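Local structure of conserved hypothetical exported protein (4JJA) at residues I19-G33 with M99-D111. The protein is not characterised in detail but probably acts as an exo-beta-N-acetylmuramidase on peptidoglycan. Residues are numbered along the deposited sequence; the frame is centred on the assembly and turned at random. Where two conformers were deposited one is given.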
loop_
_atom_site.group_PDB
_atom_site.type_symbol
_atom_site.label_atom_id
_atom_site.label_comp_id
_atom_site.label_asym_id
_atom_site.label_seq_id
_atom_site.Cartn_x
_atom_site.Cartn_y
_atom_site.Cartn_z
ATOM N N ILE A 19 21.496 -14.484 -10.643
ATOM C CA ILE A 19 20.693 -15.208 -9.659
ATOM C C ILE A 19 19.653 -16.067 -10.375
ATOM O O ILE A 19 19.340 -17.164 -9.918
ATOM C CB ILE A 19 19.967 -14.220 -8.651
ATOM C CG1 ILE A 19 20.979 -13.398 -7.889
ATOM C CG2 ILE A 19 19.147 -14.962 -7.656
ATOM C CD1 ILE A 19 20.393 -12.299 -7.038
ATOM N N LEU A 20 19.104 -15.564 -11.476
ATOM C CA LEU A 20 18.006 -16.199 -12.144
ATOM C C LEU A 20 18.452 -17.245 -13.162
ATOM O O LEU A 20 17.662 -18.072 -13.579
ATOM C CB LEU A 20 17.199 -15.137 -12.887
ATOM C CG LEU A 20 16.584 -14.058 -11.977
ATOM C CD1 LEU A 20 15.825 -13.061 -12.893
ATOM C CD2 LEU A 20 15.697 -14.645 -10.895
ATOM N N LYS A 21 19.711 -17.207 -13.561
ATOM C CA LYS A 21 20.204 -18.145 -14.569
ATOM C C LYS A 21 19.910 -19.587 -14.176
ATOM O O LYS A 21 20.187 -20.034 -13.074
ATOM C CB LYS A 21 21.707 -18.000 -14.788
ATOM C CG LYS A 21 22.163 -18.474 -16.160
ATOM C CD LYS A 21 22.145 -17.298 -17.162
ATOM N N ASN A 22 19.326 -20.277 -15.128
ATOM C CA ASN A 22 18.989 -21.703 -15.043
ATOM C C ASN A 22 17.911 -22.037 -14.065
ATOM O O ASN A 22 17.666 -23.213 -13.790
ATOM C CB ASN A 22 20.241 -22.564 -14.772
ATOM C CG ASN A 22 21.228 -22.491 -15.895
ATOM O OD1 ASN A 22 20.857 -22.401 -17.081
ATOM N ND2 ASN A 22 22.507 -22.505 -15.535
ATOM N N LYS A 23 17.215 -21.045 -13.547
ATOM C CA LYS A 23 16.165 -21.299 -12.575
ATOM C C LYS A 23 14.801 -21.195 -13.243
ATOM O O LYS A 23 14.596 -20.463 -14.222
ATOM C CB LYS A 23 16.234 -20.307 -11.412
ATOM C CG LYS A 23 17.446 -20.542 -10.473
ATOM C CD LYS A 23 17.318 -19.691 -9.214
ATOM C CE LYS A 23 18.387 -19.998 -8.190
ATOM N NZ LYS A 23 19.745 -19.673 -8.686
ATOM N N ARG A 24 13.846 -21.930 -12.704
ATOM C CA ARG A 24 12.455 -21.769 -13.079
ATOM C C ARG A 24 11.889 -20.640 -12.224
ATOM O O ARG A 24 12.019 -20.655 -11.020
ATOM C CB ARG A 24 11.695 -23.050 -12.812
ATOM C CG ARG A 24 12.159 -24.269 -13.626
ATOM C CD ARG A 24 11.538 -25.539 -13.074
ATOM N NE ARG A 24 11.988 -25.805 -11.676
ATOM C CZ ARG A 24 11.315 -26.524 -10.764
ATOM N NH1 ARG A 24 10.132 -27.037 -11.067
ATOM N NH2 ARG A 24 11.792 -26.701 -9.535
ATOM N N ILE A 25 11.276 -19.653 -12.868
ATOM C CA ILE A 25 10.997 -18.361 -12.225
ATOM C C ILE A 25 9.488 -18.099 -12.189
ATOM O O ILE A 25 8.782 -18.247 -13.185
ATOM C CB ILE A 25 11.703 -17.210 -12.989
ATOM C CG1 ILE A 25 13.224 -17.409 -12.997
ATOM C CG2 ILE A 25 11.316 -15.820 -12.399
ATOM C CD1 ILE A 25 13.901 -16.689 -14.109
ATOM N N ALA A 26 8.987 -17.726 -11.030
ATOM C CA ALA A 26 7.656 -17.128 -10.901
ATOM C C ALA A 26 7.822 -15.672 -10.531
ATOM O O ALA A 26 8.795 -15.314 -9.915
ATOM C CB ALA A 26 6.852 -17.819 -9.812
ATOM N N ILE A 27 6.843 -14.858 -10.899
ATOM C CA ILE A 27 6.853 -13.420 -10.602
ATOM C C ILE A 27 5.558 -13.032 -9.885
ATOM O O ILE A 27 4.467 -13.452 -10.316
ATOM C CB ILE A 27 6.977 -12.606 -11.854
ATOM C CG1 ILE A 27 8.226 -12.970 -12.649
ATOM C CG2 ILE A 27 6.938 -11.126 -11.530
ATOM C CD1 ILE A 27 8.222 -12.395 -14.007
ATOM N N PHE A 28 5.674 -12.215 -8.824
ATOM C CA PHE A 28 4.560 -11.549 -8.169
ATOM C C PHE A 28 4.639 -10.106 -8.561
ATOM O O PHE A 28 5.585 -9.396 -8.193
ATOM C CB PHE A 28 4.609 -11.708 -6.662
ATOM C CG PHE A 28 3.584 -10.878 -5.910
ATOM C CD1 PHE A 28 2.252 -11.109 -6.071
ATOM C CD2 PHE A 28 3.968 -9.892 -5.021
ATOM C CE1 PHE A 28 1.301 -10.352 -5.354
ATOM C CE2 PHE A 28 3.061 -9.137 -4.331
ATOM C CZ PHE A 28 1.741 -9.355 -4.496
ATOM N N SER A 29 3.658 -9.657 -9.322
ATOM C CA SER A 29 3.659 -8.314 -9.858
ATOM C C SER A 29 2.276 -7.949 -10.379
ATOM O O SER A 29 1.323 -8.706 -10.221
ATOM C CB SER A 29 4.707 -8.228 -10.987
ATOM O OG SER A 29 4.952 -6.912 -11.436
ATOM N N ASN A 30 2.222 -6.752 -10.963
ATOM C CA ASN A 30 1.028 -6.264 -11.643
ATOM C C ASN A 30 1.484 -5.297 -12.721
ATOM O O ASN A 30 2.659 -5.277 -13.089
ATOM C CB ASN A 30 -0.009 -5.687 -10.651
ATOM C CG ASN A 30 0.443 -4.413 -9.990
ATOM O OD1 ASN A 30 1.508 -3.882 -10.317
ATOM N ND2 ASN A 30 -0.391 -3.905 -9.062
ATOM N N HIS A 31 0.589 -4.427 -13.179
ATOM C CA HIS A 31 0.920 -3.518 -14.238
ATOM C C HIS A 31 1.992 -2.495 -13.893
ATOM O O HIS A 31 2.487 -1.830 -14.785
ATOM C CB HIS A 31 -0.358 -2.771 -14.689
ATOM C CG HIS A 31 -0.879 -1.857 -13.643
ATOM N ND1 HIS A 31 -1.432 -2.313 -12.470
ATOM C CD2 HIS A 31 -0.797 -0.511 -13.535
ATOM C CE1 HIS A 31 -1.696 -1.273 -11.692
ATOM N NE2 HIS A 31 -1.326 -0.174 -12.322
ATOM N N THR A 32 2.308 -2.340 -12.605
ATOM C CA THR A 32 3.359 -1.395 -12.228
ATOM C C THR A 32 4.766 -1.978 -12.358
ATOM O O THR A 32 5.733 -1.227 -12.232
ATOM C CB THR A 32 3.188 -0.894 -10.771
ATOM O OG1 THR A 32 3.347 -2.008 -9.851
ATOM C CG2 THR A 32 1.825 -0.203 -10.584
ATOM N N GLY A 33 4.876 -3.287 -12.600
ATOM C CA GLY A 33 6.186 -3.966 -12.611
ATOM C C GLY A 33 6.881 -3.841 -13.930
ATOM O O GLY A 33 7.320 -4.841 -14.510
HETATM N N MSE A 99 3.473 -24.314 -6.449
HETATM C CA MSE A 99 4.751 -24.157 -5.755
HETATM C C MSE A 99 5.822 -25.071 -6.303
HETATM O O MSE A 99 6.989 -24.715 -6.354
HETATM C CB MSE A 99 4.582 -24.418 -4.263
HETATM C CG MSE A 99 3.624 -23.453 -3.563
HETATM SE SE MSE A 99 4.122 -21.620 -3.705
HETATM C CE MSE A 99 5.891 -21.743 -2.902
ATOM N N LYS A 100 5.435 -26.256 -6.746
ATOM C CA LYS A 100 6.395 -27.198 -7.330
ATOM C C LYS A 100 6.955 -26.791 -8.680
ATOM O O LYS A 100 7.968 -27.351 -9.103
ATOM C CB LYS A 100 5.805 -28.598 -7.390
ATOM C CG LYS A 100 5.633 -29.173 -6.022
ATOM C CD LYS A 100 4.981 -30.517 -6.056
ATOM C CE LYS A 100 5.165 -31.256 -4.760
ATOM N NZ LYS A 100 4.657 -32.613 -4.914
ATOM N N LYS A 101 6.319 -25.843 -9.331
ATOM C CA LYS A 101 6.649 -25.480 -10.694
ATOM C C LYS A 101 7.860 -24.551 -10.794
ATOM O O LYS A 101 8.407 -24.399 -11.887
ATOM C CB LYS A 101 5.467 -24.841 -11.386
ATOM C CG LYS A 101 4.268 -25.775 -11.493
ATOM C CD LYS A 101 3.088 -25.116 -12.201
ATOM C CE LYS A 101 1.824 -26.021 -12.142
ATOM N NZ LYS A 101 1.965 -27.214 -12.997
ATOM N N PHE A 102 8.229 -23.900 -9.706
ATOM C CA PHE A 102 9.304 -22.896 -9.763
ATOM C C PHE A 102 10.326 -23.052 -8.671
ATOM O O PHE A 102 10.069 -23.655 -7.637
ATOM C CB PHE A 102 8.740 -21.456 -9.751
ATOM C CG PHE A 102 8.033 -21.047 -8.477
ATOM C CD1 PHE A 102 6.681 -21.278 -8.332
ATOM C CD2 PHE A 102 8.715 -20.418 -7.445
ATOM C CE1 PHE A 102 5.992 -20.884 -7.177
ATOM C CE2 PHE A 102 8.049 -20.001 -6.293
ATOM C CZ PHE A 102 6.685 -20.243 -6.149
ATOM N N ASP A 103 11.500 -22.463 -8.905
ATOM C CA ASP A 103 12.612 -22.458 -7.965
ATOM C C ASP A 103 12.714 -21.127 -7.197
ATOM O O ASP A 103 13.124 -21.090 -6.058
ATOM C CB ASP A 103 13.950 -22.643 -8.749
ATOM C CG ASP A 103 14.036 -23.961 -9.482
ATOM O OD1 ASP A 103 13.865 -24.997 -8.804
ATOM O OD2 ASP A 103 14.222 -23.981 -10.743
ATOM N N ILE A 104 12.353 -20.031 -7.849
ATOM C CA ILE A 104 12.547 -18.703 -7.296
ATOM C C ILE A 104 11.343 -17.859 -7.651
ATOM O O ILE A 104 10.827 -17.938 -8.742
ATOM C CB ILE A 104 13.871 -18.070 -7.768
ATOM C CG1 ILE A 104 14.168 -16.753 -7.036
ATOM C CG2 ILE A 104 13.893 -17.916 -9.252
ATOM C CD1 ILE A 104 15.676 -16.411 -7.037
ATOM N N LEU A 105 10.844 -17.103 -6.673
ATOM C CA LEU A 105 9.775 -16.142 -6.873
ATOM C C LEU A 105 10.358 -14.738 -6.814
ATOM O O LEU A 105 11.050 -14.386 -5.836
ATOM C CB LEU A 105 8.763 -16.279 -5.768
ATOM C CG LEU A 105 7.642 -15.246 -5.770
ATOM C CD1 LEU A 105 6.758 -15.364 -6.977
ATOM C CD2 LEU A 105 6.804 -15.429 -4.472
ATOM N N ILE A 106 10.069 -13.935 -7.844
ATOM C CA ILE A 106 10.484 -12.511 -7.876
ATOM C C ILE A 106 9.303 -11.652 -7.466
ATOM O O ILE A 106 8.255 -11.764 -8.052
ATOM C CB ILE A 106 10.935 -12.089 -9.270
ATOM C CG1 ILE A 106 12.049 -12.979 -9.770
ATOM C CG2 ILE A 106 11.445 -10.667 -9.232
ATOM C CD1 ILE A 106 12.477 -12.705 -11.181
ATOM N N VAL A 107 9.514 -10.767 -6.495
ATOM C CA VAL A 107 8.579 -9.703 -6.175
ATOM C C VAL A 107 9.045 -8.409 -6.869
ATOM O O VAL A 107 10.169 -7.960 -6.691
ATOM C CB VAL A 107 8.517 -9.477 -4.665
ATOM C CG1 VAL A 107 7.675 -8.211 -4.322
ATOM C CG2 VAL A 107 8.044 -10.738 -3.919
ATOM N N ASP A 108 8.162 -7.834 -7.676
ATOM C CA ASP A 108 8.445 -6.545 -8.328
ATOM C C ASP A 108 7.143 -5.801 -8.502
ATOM O O ASP A 108 6.441 -6.011 -9.475
ATOM C CB ASP A 108 9.185 -6.683 -9.677
ATOM C CG ASP A 108 9.639 -5.317 -10.241
ATOM O OD1 ASP A 108 10.034 -4.392 -9.442
ATOM O OD2 ASP A 108 9.589 -5.134 -11.502
ATOM N N ILE A 109 6.841 -4.913 -7.564
ATOM C CA ILE A 109 5.526 -4.311 -7.558
ATOM C C ILE A 109 5.614 -3.001 -6.837
ATOM O O ILE A 109 6.366 -2.894 -5.862
ATOM C CB ILE A 109 4.465 -5.267 -6.928
ATOM C CG1 ILE A 109 3.024 -4.844 -7.279
ATOM C CG2 ILE A 109 4.669 -5.477 -5.406
ATOM C CD1 ILE A 109 2.013 -5.926 -6.934
ATOM N N GLN A 110 4.833 -2.027 -7.292
ATOM C CA GLN A 110 4.855 -0.670 -6.706
ATOM C C GLN A 110 3.767 -0.523 -5.644
ATOM O O GLN A 110 2.569 -0.553 -5.952
ATOM C CB GLN A 110 4.695 0.400 -7.790
ATOM C CG GLN A 110 4.778 1.812 -7.241
ATOM C CD GLN A 110 6.137 2.106 -6.619
ATOM O OE1 GLN A 110 7.147 2.117 -7.313
ATOM N NE2 GLN A 110 6.169 2.331 -5.313
ATOM N N ASP A 111 4.208 -0.268 -4.398
ATOM C CA ASP A 111 3.391 -0.085 -3.226
ATOM C C ASP A 111 3.206 1.418 -2.921
ATOM O O ASP A 111 3.926 2.262 -3.466
ATOM C CB ASP A 111 4.145 -0.767 -2.025
ATOM C CG ASP A 111 3.399 -0.700 -0.762
ATOM O OD1 ASP A 111 2.190 -0.992 -0.781
ATOM O OD2 ASP A 111 4.015 -0.306 0.271
HETATM O O HOH W 1 16.018 -24.888 -12.169
HETATM O O HOH W 2 0.496 -1.227 -7.845
HETATM O O HOH W 3 10.185 -4.500 -13.982
#
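Ala26 N donates to Ile104 O, Ile106 N to Ala26 O, and Phe28 N to Ile106 O (2.7 Å). These bonds pair strands 24-28 and 104-107 in parallel. Asp108 N to Phe28 O continues the pattern.

At the N-terminal side of the pairing, Arg24 grips the Asp103 carboxylate side-on. In this salt bridge Arg24 NE bonds Asp103 OD2, and Arg24 NH2 bonds Asp103 OD1 (2.8 Å), both from above the carboxylate plane, with the two planes 65° apart. Asp103 OD2 also accepts from Arg24 N (2.9 Å). The bend at chi3 (-63°) brings Arg24 NH1 to Lys100 O.

Further along both chains, Ser29 OG donates to Asp108 O (2.6 Å), and Gln110 N to Thr32 OG1 (3.0 Å). Asn30 OD1 takes both Thr32 N, in an Asx turn, and Thr32 OG1, which fixes that hydroxyl.

Apolar side chains pack on both faces. On one, Ile25 CG2 meets Ile106 CD1 (3.5 Å), and Leu20 covers the same methyl. On the other, Ala26 CB sits over the Phe102 ring, a CH-pi contact (3.8 Å to the centroid), while Val107 CG1 meets the Phe28 ring edge.

The two strands are central in a Rossmann-like parallel sheet. Strand 50-56 flanks 24-28, and strand 136-140 flanks 104-107. Helix 119-132 packs on Phe28.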